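Local coordinates for protein sulfoquinovosidase (Escherichia coli, PDB 5AEE) that hydrolyses sulfoquinovosyl diacylglycerides and simpler sulfoquinovosides, releasing the sulfoquinovose that the bacterium degrades for carbon and sulfur, at residues A287-G292 / E311-L316; M303-W308 / S340-C345; N335-S340 / A404-Y409. The protein carries 1 engineered substitution. One frame throughout, in Å; residues are numbered along the deposited sequence.

Interaction 1: residues A287-G292 / E311-L316. With NSQ (4-nitrophenyl alpha-D-6-sulfoquinovoside), chain E.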
# COMPACT_ATOMS: atom_id res chain seq x y z
N ALA A 287 3.05 19.88 6.74
CA ALA A 287 2.21 20.38 7.85
C ALA A 287 0.82 19.97 7.64
O ALA A 287 0.06 20.64 6.97
CB ALA A 287 2.34 21.88 7.98
N GLN A 288 0.43 18.82 8.24
CA GLN A 288 -0.84 18.27 7.94
C GLN A 288 -1.97 19.19 8.50
O GLN A 288 -3.06 19.19 8.01
CB GLN A 288 -1.01 16.83 8.54
CG GLN A 288 -0.88 16.76 10.05
CD GLN A 288 -1.34 15.38 10.51
OE1 GLN A 288 -1.45 14.43 9.69
NE2 GLN A 288 -1.65 15.27 11.78
N ASP A 289 -1.65 20.01 9.51
CA ASP A 289 -2.62 20.89 10.14
C ASP A 289 -2.70 22.27 9.40
O ASP A 289 -3.20 23.22 9.99
CB ASP A 289 -2.26 21.10 11.60
CG ASP A 289 -0.98 21.89 11.84
OD1 ASP A 289 0.04 21.75 11.14
OD2 ASP A 289 -0.88 22.54 12.96
N TRP A 290 -2.29 22.29 8.12
CA TRP A 290 -2.36 23.53 7.29
C TRP A 290 -3.81 24.13 7.28
O TRP A 290 -4.00 25.34 7.15
CB TRP A 290 -1.93 23.19 5.91
CG TRP A 290 -2.91 22.35 5.14
CD1 TRP A 290 -3.30 21.07 5.39
CD2 TRP A 290 -3.66 22.79 4.05
NE1 TRP A 290 -4.20 20.67 4.47
CE2 TRP A 290 -4.46 21.71 3.63
CE3 TRP A 290 -3.73 24.01 3.35
CZ2 TRP A 290 -5.34 21.80 2.56
CZ3 TRP A 290 -4.60 24.11 2.28
CH2 TRP A 290 -5.38 23.00 1.89
N SER A 291 -4.82 23.26 7.46
CA SER A 291 -6.23 23.59 7.47
C SER A 291 -6.87 23.80 8.85
O SER A 291 -8.07 24.13 8.94
CB SER A 291 -6.97 22.46 6.75
OG SER A 291 -6.64 21.22 7.32
N GLY A 292 -6.09 23.65 9.91
CA GLY A 292 -6.56 23.69 11.28
C GLY A 292 -6.42 22.35 11.95
O GLY A 292 -6.24 21.32 11.28
N GLU A 311 -5.25 31.83 10.15
CA GLU A 311 -5.05 32.10 11.61
C GLU A 311 -3.97 31.20 12.17
O GLU A 311 -3.13 31.67 12.85
CB GLU A 311 -6.34 31.97 12.44
CG GLU A 311 -7.00 33.33 12.70
CD GLU A 311 -6.17 34.25 13.61
OE1 GLU A 311 -5.56 33.74 14.58
OE2 GLU A 311 -6.11 35.49 13.37
N ASN A 312 -3.98 29.92 11.88
CA ASN A 312 -2.90 29.05 12.37
C ASN A 312 -1.60 29.14 11.59
O ASN A 312 -0.54 28.97 12.13
CB ASN A 312 -3.32 27.59 12.36
CG ASN A 312 -4.49 27.36 13.23
OD1 ASN A 312 -5.07 28.32 13.73
ND2 ASN A 312 -4.84 26.08 13.45
N TYR A 313 -1.71 29.40 10.30
CA TYR A 313 -0.56 29.50 9.44
C TYR A 313 -0.57 30.89 8.77
O TYR A 313 -0.77 30.99 7.56
CB TYR A 313 -0.56 28.40 8.41
CG TYR A 313 -0.05 27.14 9.01
CD1 TYR A 313 1.31 26.87 9.05
CD2 TYR A 313 -0.90 26.23 9.58
CE1 TYR A 313 1.79 25.69 9.61
CE2 TYR A 313 -0.41 25.10 10.16
CZ TYR A 313 0.94 24.83 10.15
OH TYR A 313 1.47 23.68 10.74
N PRO A 314 -0.29 31.93 9.57
CA PRO A 314 -0.15 33.28 9.01
C PRO A 314 0.98 33.32 8.01
O PRO A 314 2.04 32.65 8.21
CB PRO A 314 0.16 34.13 10.24
CG PRO A 314 0.67 33.21 11.26
CD PRO A 314 0.00 31.88 11.00
N GLN A 315 0.76 34.08 6.95
CA GLN A 315 1.77 34.31 5.90
C GLN A 315 2.24 33.10 5.13
O GLN A 315 3.27 33.14 4.49
CB GLN A 315 2.98 34.99 6.48
CG GLN A 315 2.63 36.22 7.23
CD GLN A 315 3.74 37.18 7.15
OE1 GLN A 315 4.61 37.24 8.04
NE2 GLN A 315 3.79 37.91 6.04
N LEU A 316 1.47 32.02 5.15
CA LEU A 316 1.88 30.78 4.51
C LEU A 316 2.11 30.94 3.01
O LEU A 316 3.04 30.37 2.43
CB LEU A 316 0.87 29.67 4.81
CG LEU A 316 1.20 28.29 4.28
CD1 LEU A 316 2.56 27.87 4.83
CD2 LEU A 316 0.13 27.28 4.68
O12 NSQ E . -7.17 11.77 10.59
S10 NSQ E . -6.19 12.83 10.94
O13 NSQ E . -6.56 14.23 10.64
O11 NSQ E . -5.80 12.61 12.33
C6 NSQ E . -4.78 12.62 9.98
C5 NSQ E . -4.05 11.29 10.13
O5 NSQ E . -4.89 10.34 9.39
C1 NSQ E . -4.36 9.07 9.16
C2 NSQ E . -2.94 9.14 8.55
O2 NSQ E . -2.54 7.82 8.35
C3 NSQ E . -2.06 9.95 9.47
O3 NSQ E . -0.73 10.04 9.00
C4 NSQ E . -2.59 11.35 9.64
O4 NSQ E . -1.75 12.06 10.60
O1 NSQ E . -4.35 8.46 10.45
C25 NSQ E . -5.53 8.04 10.93
C26 NSQ E . -6.26 7.08 10.22
C27 NSQ E . -7.49 6.72 10.70
C28 NSQ E . -7.95 7.26 11.90
N32 NSQ E . -9.25 6.90 12.32
O33 NSQ E . -9.83 7.64 13.16
O34 NSQ E . -9.88 5.96 11.72
C29 NSQ E . -7.21 8.23 12.56
C30 NSQ E . -5.97 8.63 12.08
O HOH W 1 -3.03 24.41 12.45
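Tyr313 reaches across to Asp289, and its hydroxyl donates a hydrogen bond to one carboxylate oxygen. The modelled separation of 2.4 Å between Tyr313 OH and Asp289 OD1 is very short, so the exact length is doubtful, although the pairing is clear. Asp289 CG lies at the edge of the phenol ring, close to its plane, and the carboxylate is turned 84° against the ring. This placement follows from a chi1 of 68°, which sets CG between the backbone N and the carbonyl carbon of Asp289. The other oxygen, OD2, accepts from the backbone N of Gly263, in the loop before helix 265-277.

A single water extends the polar network. It donates to Asp289 O at 2.7 Å and, weakly, to Asp289 OD2, while accepting from Asn312 ND2 at 2.7 Å.

Apolar packing is modest. Ala287 CB sits 3.9 Å from Tyr313 CZ, and the backbone of Trp290 passes the ring with CA 3.8 Å from Tyr313 CE2. Gly292 CA lies 3.7 Å from Asn312 ND2, at backbone angles where a CB would collide with the preceding carbonyl oxygen.

The ligand is held from the same segment: Gln288 points away from Tyr313, and its OE1 accepts from the sugar hydroxyl O4 of NSQ at 2.6 Å. Its NE2 donates to Gln262, which fixes the orientation of the amide.

Asp289 is thus a buried carboxylate served by uncharged donors, an arrangement likely to suit the ionised form, and its contact with Tyr313 anchors the backbone beside the substrate-binding glutamine.

Interaction 2: residues M303-W308 / S340-C345. With NSQ (4-nitrophenyl alpha-D-6-sulfoquinovoside), chain E.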
# COMPACT_ATOMS: atom_id res chain seq x y z
N MET A 303 -8.15 19.45 10.92
CA MET A 303 -9.53 19.95 10.65
C MET A 303 -9.84 19.63 9.21
O MET A 303 -9.24 20.21 8.27
CB MET A 303 -9.63 21.45 10.86
CG MET A 303 -11.00 22.05 10.52
SD MET A 303 -12.36 21.16 11.35
CE MET A 303 -11.81 21.53 13.02
N TRP A 304 -10.78 18.74 8.99
CA TRP A 304 -11.07 18.28 7.59
C TRP A 304 -11.91 19.18 6.70
O TRP A 304 -12.99 18.84 6.17
CB TRP A 304 -11.63 16.86 7.57
CG TRP A 304 -10.81 15.80 8.15
CD1 TRP A 304 -9.58 15.88 8.77
CD2 TRP A 304 -11.17 14.44 8.22
NE1 TRP A 304 -9.17 14.64 9.17
CE2 TRP A 304 -10.12 13.74 8.84
CE3 TRP A 304 -12.26 13.73 7.76
CZ2 TRP A 304 -10.15 12.40 9.08
CZ3 TRP A 304 -12.28 12.37 7.98
CH2 TRP A 304 -11.22 11.72 8.61
N ASN A 305 -11.34 20.35 6.41
CA ASN A 305 -11.90 21.29 5.52
C ASN A 305 -10.72 21.90 4.81
O ASN A 305 -9.90 22.60 5.43
CB ASN A 305 -12.70 22.35 6.29
CG ASN A 305 -13.53 23.19 5.36
OD1 ASN A 305 -14.49 22.72 4.74
ND2 ASN A 305 -13.10 24.43 5.19
N TRP A 306 -10.67 21.65 3.52
CA TRP A 306 -9.45 21.69 2.75
C TRP A 306 -9.22 23.07 2.20
O TRP A 306 -9.22 23.28 1.03
CB TRP A 306 -9.49 20.68 1.65
CG TRP A 306 -9.94 19.32 2.23
CD1 TRP A 306 -10.97 18.58 1.77
CD2 TRP A 306 -9.40 18.62 3.33
NE1 TRP A 306 -11.12 17.45 2.50
CE2 TRP A 306 -10.14 17.43 3.46
CE3 TRP A 306 -8.33 18.84 4.20
CZ2 TRP A 306 -9.91 16.53 4.46
CZ3 TRP A 306 -8.08 17.90 5.19
CH2 TRP A 306 -8.84 16.78 5.31
N LYS A 307 -8.87 23.96 3.13
CA LYS A 307 -8.56 25.33 2.80
C LYS A 307 -7.53 25.78 3.81
O LYS A 307 -7.61 25.48 4.97
CB LYS A 307 -9.88 26.10 2.97
CG LYS A 307 -9.86 27.54 2.56
CD LYS A 307 -11.19 28.19 2.97
CE LYS A 307 -11.03 29.60 3.55
NZ LYS A 307 -10.50 30.61 2.59
N TRP A 308 -6.57 26.55 3.36
CA TRP A 308 -5.55 27.10 4.20
C TRP A 308 -6.21 27.88 5.32
O TRP A 308 -7.03 28.79 5.07
CB TRP A 308 -4.69 28.04 3.34
CG TRP A 308 -3.81 29.00 4.06
CD1 TRP A 308 -3.14 28.79 5.23
CD2 TRP A 308 -3.48 30.32 3.65
NE1 TRP A 308 -2.41 29.87 5.57
CE2 TRP A 308 -2.62 30.85 4.65
CE3 TRP A 308 -3.81 31.09 2.58
CZ2 TRP A 308 -2.05 32.12 4.55
CZ3 TRP A 308 -3.26 32.39 2.48
CH2 TRP A 308 -2.43 32.87 3.47
N SER A 340 -18.38 17.79 8.59
CA SER A 340 -19.77 18.24 8.52
C SER A 340 -19.99 19.59 9.15
O SER A 340 -20.96 20.22 8.88
CB SER A 340 -20.70 17.19 9.15
OG SER A 340 -20.45 17.15 10.54
N ASP A 341 -19.09 20.04 10.00
CA ASP A 341 -19.23 21.33 10.69
C ASP A 341 -18.46 22.44 9.96
O ASP A 341 -18.16 23.48 10.55
CB ASP A 341 -18.80 21.21 12.16
CG ASP A 341 -17.44 20.50 12.37
OD1 ASP A 341 -16.74 20.14 11.41
OD2 ASP A 341 -17.05 20.29 13.55
N LYS A 342 -18.17 22.25 8.66
CA LYS A 342 -17.40 23.22 7.88
C LYS A 342 -17.95 23.41 6.50
O LYS A 342 -18.82 22.66 6.06
CB LYS A 342 -15.91 22.78 7.84
CG LYS A 342 -15.20 22.85 9.20
CD LYS A 342 -14.88 24.25 9.62
CE LYS A 342 -14.36 24.19 11.03
NZ LYS A 342 -14.01 25.52 11.56
N ASP A 343 -17.40 24.43 5.83
CA ASP A 343 -17.87 24.97 4.57
C ASP A 343 -17.96 23.99 3.39
O ASP A 343 -18.94 24.01 2.63
CB ASP A 343 -16.87 26.06 4.08
CG ASP A 343 -17.18 27.42 4.59
OD1 ASP A 343 -17.89 27.56 5.61
OD2 ASP A 343 -16.71 28.38 3.95
N LEU A 344 -16.89 23.22 3.16
CA LEU A 344 -16.88 22.36 2.00
C LEU A 344 -17.98 21.34 2.04
O LEU A 344 -18.52 21.00 0.99
CB LEU A 344 -15.55 21.63 1.81
CG LEU A 344 -14.36 22.49 1.43
CD1 LEU A 344 -13.22 21.53 1.06
CD2 LEU A 344 -14.71 23.41 0.27
N CYS A 345 -18.25 20.83 3.23
CA CYS A 345 -19.32 19.86 3.39
C CYS A 345 -20.66 20.48 3.07
O CYS A 345 -21.49 19.87 2.40
CB CYS A 345 -19.38 19.30 4.79
SG CYS A 345 -20.46 17.84 4.86
O12 NSQ E . -7.17 11.77 10.59
S10 NSQ E . -6.19 12.83 10.94
O13 NSQ E . -6.56 14.23 10.64
O11 NSQ E . -5.80 12.61 12.33
C6 NSQ E . -4.78 12.62 9.98
C5 NSQ E . -4.05 11.29 10.13
O5 NSQ E . -4.89 10.34 9.39
C1 NSQ E . -4.36 9.07 9.16
C2 NSQ E . -2.94 9.14 8.55
O2 NSQ E . -2.54 7.82 8.35
C3 NSQ E . -2.06 9.95 9.47
O3 NSQ E . -0.73 10.04 9.00
C4 NSQ E . -2.59 11.35 9.64
O4 NSQ E . -1.75 12.06 10.60
O1 NSQ E . -4.35 8.46 10.45
C25 NSQ E . -5.53 8.04 10.93
C26 NSQ E . -6.26 7.08 10.22
C27 NSQ E . -7.49 6.72 10.70
C28 NSQ E . -7.95 7.26 11.90
N32 NSQ E . -9.25 6.90 12.32
O33 NSQ E . -9.83 7.64 13.16
O34 NSQ E . -9.88 5.96 11.72
C29 NSQ E . -7.21 8.23 12.56
C30 NSQ E . -5.97 8.63 12.08
O HOH W 2 -16.08 20.65 5.29
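The indole of Trp306 meets Leu344 obliquely, with CD1 of the tryptophan 3.8 Å from CD1 of the leucine. One face of this indole carries the carbonyl carbon of Trp304, offset toward the rim, and its NE1 donates to Tyr337 O. The Trp304 indole reaches into the pocket. NSQ O12 lies in the plane of its ring at the edge, while NE1 gives the sulfonate oxygen O13 of NSQ an almost straight hydrogen bond of 3.0 Å (174° at the hydrogen). Phe370 packs edge-to-face with the Trp304 indole.

Between the two tryptophans, Asn305 faces the start of helix 343-351. With CG anti to the backbone N (chi1 -169°), its amide extends to the helix, where OD1 accepts from Leu344 N at 2.9 Å in the carbonyl plane, the N-H pointing at it within 18° of straight. A water donates to Asn305 OD1 at 2.7 Å and accepts from Cys345 N at 3.0 Å, so one oxygen meets two successive helix amides, Leu344 N directly and Cys345 N through the water.

Lys342 crosses Asn305 obliquely, its CB over one face of the amide, 3.5 Å from Asn305 CG, and its CE rests 3.6 Å from Met303 SD. Leu344 CD1 presses against Trp306 N at 3.5 Å, a buried amide with no partner in the model.

The amides at the helix start would probably polarise the Asn305 carbonyl, strengthening its grip on the helix while the neighbouring Trp304 binds the sulfonate that distinguishes this substrate.

Interaction 3: residues N335-S340 / A404-Y409. With NSQ (4-nitrophenyl alpha-D-6-sulfoquinovoside), chain E.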
# COMPACT_ATOMS: atom_id res chain seq x y z
N ASN A 335 -8.03 14.55 2.48
CA ASN A 335 -8.67 13.29 2.25
C ASN A 335 -9.98 13.51 1.47
O ASN A 335 -10.36 14.62 1.26
CB ASN A 335 -8.74 12.48 3.52
CG ASN A 335 -9.71 13.02 4.54
OD1 ASN A 335 -10.87 13.29 4.27
ND2 ASN A 335 -9.20 13.18 5.79
N PRO A 336 -10.69 12.45 1.09
CA PRO A 336 -11.84 12.71 0.26
C PRO A 336 -13.18 12.80 1.06
O PRO A 336 -14.27 12.54 0.52
CB PRO A 336 -11.84 11.51 -0.68
CG PRO A 336 -11.36 10.41 0.17
CD PRO A 336 -10.48 11.03 1.29
N TYR A 337 -13.06 13.14 2.32
CA TYR A 337 -14.16 13.38 3.19
C TYR A 337 -14.15 14.82 3.55
O TYR A 337 -13.14 15.48 3.38
CB TYR A 337 -14.10 12.43 4.39
CG TYR A 337 -13.71 11.02 4.04
CD1 TYR A 337 -14.25 10.37 2.91
CD2 TYR A 337 -12.74 10.32 4.78
CE1 TYR A 337 -13.88 9.05 2.57
CE2 TYR A 337 -12.40 9.00 4.47
CZ TYR A 337 -12.93 8.37 3.33
OH TYR A 337 -12.57 7.04 2.96
N VAL A 338 -15.32 15.35 3.97
CA VAL A 338 -15.41 16.76 4.41
C VAL A 338 -16.17 16.94 5.74
O VAL A 338 -17.34 16.48 5.86
CB VAL A 338 -16.00 17.62 3.30
CG1 VAL A 338 -14.98 17.78 2.19
CG2 VAL A 338 -17.30 16.98 2.72
N ALA A 339 -15.49 17.59 6.72
CA ALA A 339 -16.03 17.82 8.05
C ALA A 339 -17.40 18.45 7.98
O ALA A 339 -17.58 19.48 7.36
CB ALA A 339 -15.12 18.68 8.86
N SER A 340 -18.38 17.79 8.59
CA SER A 340 -19.77 18.24 8.52
C SER A 340 -19.99 19.59 9.15
O SER A 340 -20.96 20.22 8.88
CB SER A 340 -20.70 17.19 9.15
OG SER A 340 -20.45 17.15 10.54
N ALA A 404 -2.34 12.45 0.53
CA ALA A 404 -3.70 12.16 0.09
C ALA A 404 -4.17 10.90 0.79
O ALA A 404 -3.86 9.76 0.35
CB ALA A 404 -3.75 11.96 -1.36
N ASP A 405 -4.96 11.11 1.85
CA ASP A 405 -5.16 10.11 2.88
C ASP A 405 -6.52 9.49 2.69
O ASP A 405 -7.29 9.96 1.89
CB ASP A 405 -4.97 10.75 4.23
CG ASP A 405 -4.92 9.77 5.39
OD1 ASP A 405 -4.68 8.56 5.22
OD2 ASP A 405 -5.04 10.28 6.51
N PHE A 406 -6.75 8.39 3.37
CA PHE A 406 -8.01 7.71 3.47
C PHE A 406 -8.41 7.19 2.12
O PHE A 406 -7.54 7.08 1.26
CB PHE A 406 -9.15 8.52 4.17
CG PHE A 406 -8.94 8.72 5.61
CD1 PHE A 406 -8.21 9.78 6.07
CD2 PHE A 406 -9.50 7.82 6.53
CE1 PHE A 406 -7.98 9.92 7.44
CE2 PHE A 406 -9.33 7.99 7.89
CZ PHE A 406 -8.52 9.00 8.33
N GLY A 407 -9.67 6.81 1.92
CA GLY A 407 -10.06 6.01 0.74
C GLY A 407 -10.56 4.62 1.18
O GLY A 407 -11.13 3.90 0.35
N GLU A 408 -10.31 4.26 2.44
CA GLU A 408 -10.70 2.89 2.98
C GLU A 408 -11.99 2.82 3.80
O GLU A 408 -12.35 1.74 4.36
CB GLU A 408 -9.55 2.33 3.85
CG GLU A 408 -9.42 2.87 5.28
CD GLU A 408 -8.83 4.27 5.37
OE1 GLU A 408 -8.52 4.88 4.34
OE2 GLU A 408 -8.66 4.73 6.50
N TYR A 409 -12.71 3.93 3.87
CA TYR A 409 -13.74 4.09 4.89
C TYR A 409 -15.12 4.11 4.36
O TYR A 409 -16.03 4.45 5.13
CB TYR A 409 -13.57 5.45 5.56
CG TYR A 409 -13.44 5.57 7.07
CD1 TYR A 409 -12.19 5.49 7.66
CD2 TYR A 409 -14.54 5.94 7.88
CE1 TYR A 409 -12.02 5.71 9.05
CE2 TYR A 409 -14.38 6.16 9.26
CZ TYR A 409 -13.10 6.03 9.85
OH TYR A 409 -12.83 6.27 11.22
O12 NSQ E . -7.17 11.77 10.59
S10 NSQ E . -6.19 12.83 10.94
O13 NSQ E . -6.56 14.23 10.64
O11 NSQ E . -5.80 12.61 12.33
C6 NSQ E . -4.78 12.62 9.98
C5 NSQ E . -4.05 11.29 10.13
O5 NSQ E . -4.89 10.34 9.39
C1 NSQ E . -4.36 9.07 9.16
C2 NSQ E . -2.94 9.14 8.55
O2 NSQ E . -2.54 7.82 8.35
C3 NSQ E . -2.06 9.95 9.47
O3 NSQ E . -0.73 10.04 9.00
C4 NSQ E . -2.59 11.35 9.64
O4 NSQ E . -1.75 12.06 10.60
O1 NSQ E . -4.35 8.46 10.45
C25 NSQ E . -5.53 8.04 10.93
C26 NSQ E . -6.26 7.08 10.22
C27 NSQ E . -7.49 6.72 10.70
C28 NSQ E . -7.95 7.26 11.90
N32 NSQ E . -9.25 6.90 12.32
O33 NSQ E . -9.83 7.64 13.16
O34 NSQ E . -9.88 5.96 11.72
C29 NSQ E . -7.21 8.23 12.56
C30 NSQ E . -5.97 8.63 12.08
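Tyr337 and Phe406 form the apolar centre: CE2 of the tyrosine lies 3.3 Å from CB of the phenylalanine, and the rings meet obliquely with their planes 64° apart. Pro336 CD sits over the middle of one face of the Tyr337 ring, Phe367 stacks on this ring, and Tyr409 CB approaches Tyr337 CZ to 3.7 Å. Phe406 CZ touches the nitrophenyl carbon C27 of NSQ at 3.4 Å. Asn335 lies alongside Phe406, with ND2 3.6 Å from CD1 of the phenylalanine. Its CG, between the backbone N and the carbonyl carbon (chi1 71°), turns OD1 back to accept from Tyr337 N in an Asx turn.

Further out, the phenol oxygen of Tyr337 accepts two backbone amides, Gly407 N at 3.1 Å and Tyr409 N at 3.2 Å, both bonds bent. With a phenylalanine in place of Tyr337, both amides would probably lose this shared acceptor, and the turn through Gly407 would be held less firmly.

At the polar edge, Tyr409 OH donates to the nitro oxygen O34 of NSQ at 3.0 Å. The nucleophile Asp405 brings OD2, also hydrogen-bonded to Tyr333 OH, to 3.0 Å from the anomeric carbon C1 of NSQ, while its OD1 and Glu408 OE2 both form salt bridges with Arg455.

A nucleophile just beyond strand 401-404 marks the family 31 glycoside hydrolase active site at the C-terminal mouth of a TIM barrel.

Leaving barrel strand 282-286, the chain enters 287-292, and interaction 1 closes a loop when 311-316 returns to it just before helix 316-325. That loop holds strands 293-295 and 300-302 and also the first half of interaction 2, 303-308, whose partner 340-345 comes only after barrel strand 329-334; interactions 1 and 2 therefore cross. Interaction 3 opens at 335-340 before interaction 2 has closed, shares Ser340 with it, and ends at 404-409 beyond strand 401-404, so these two cross as well. Interactions 1 and 3 follow in series without touching. Together they tie loops following three neighbouring barrel strands around one ligand.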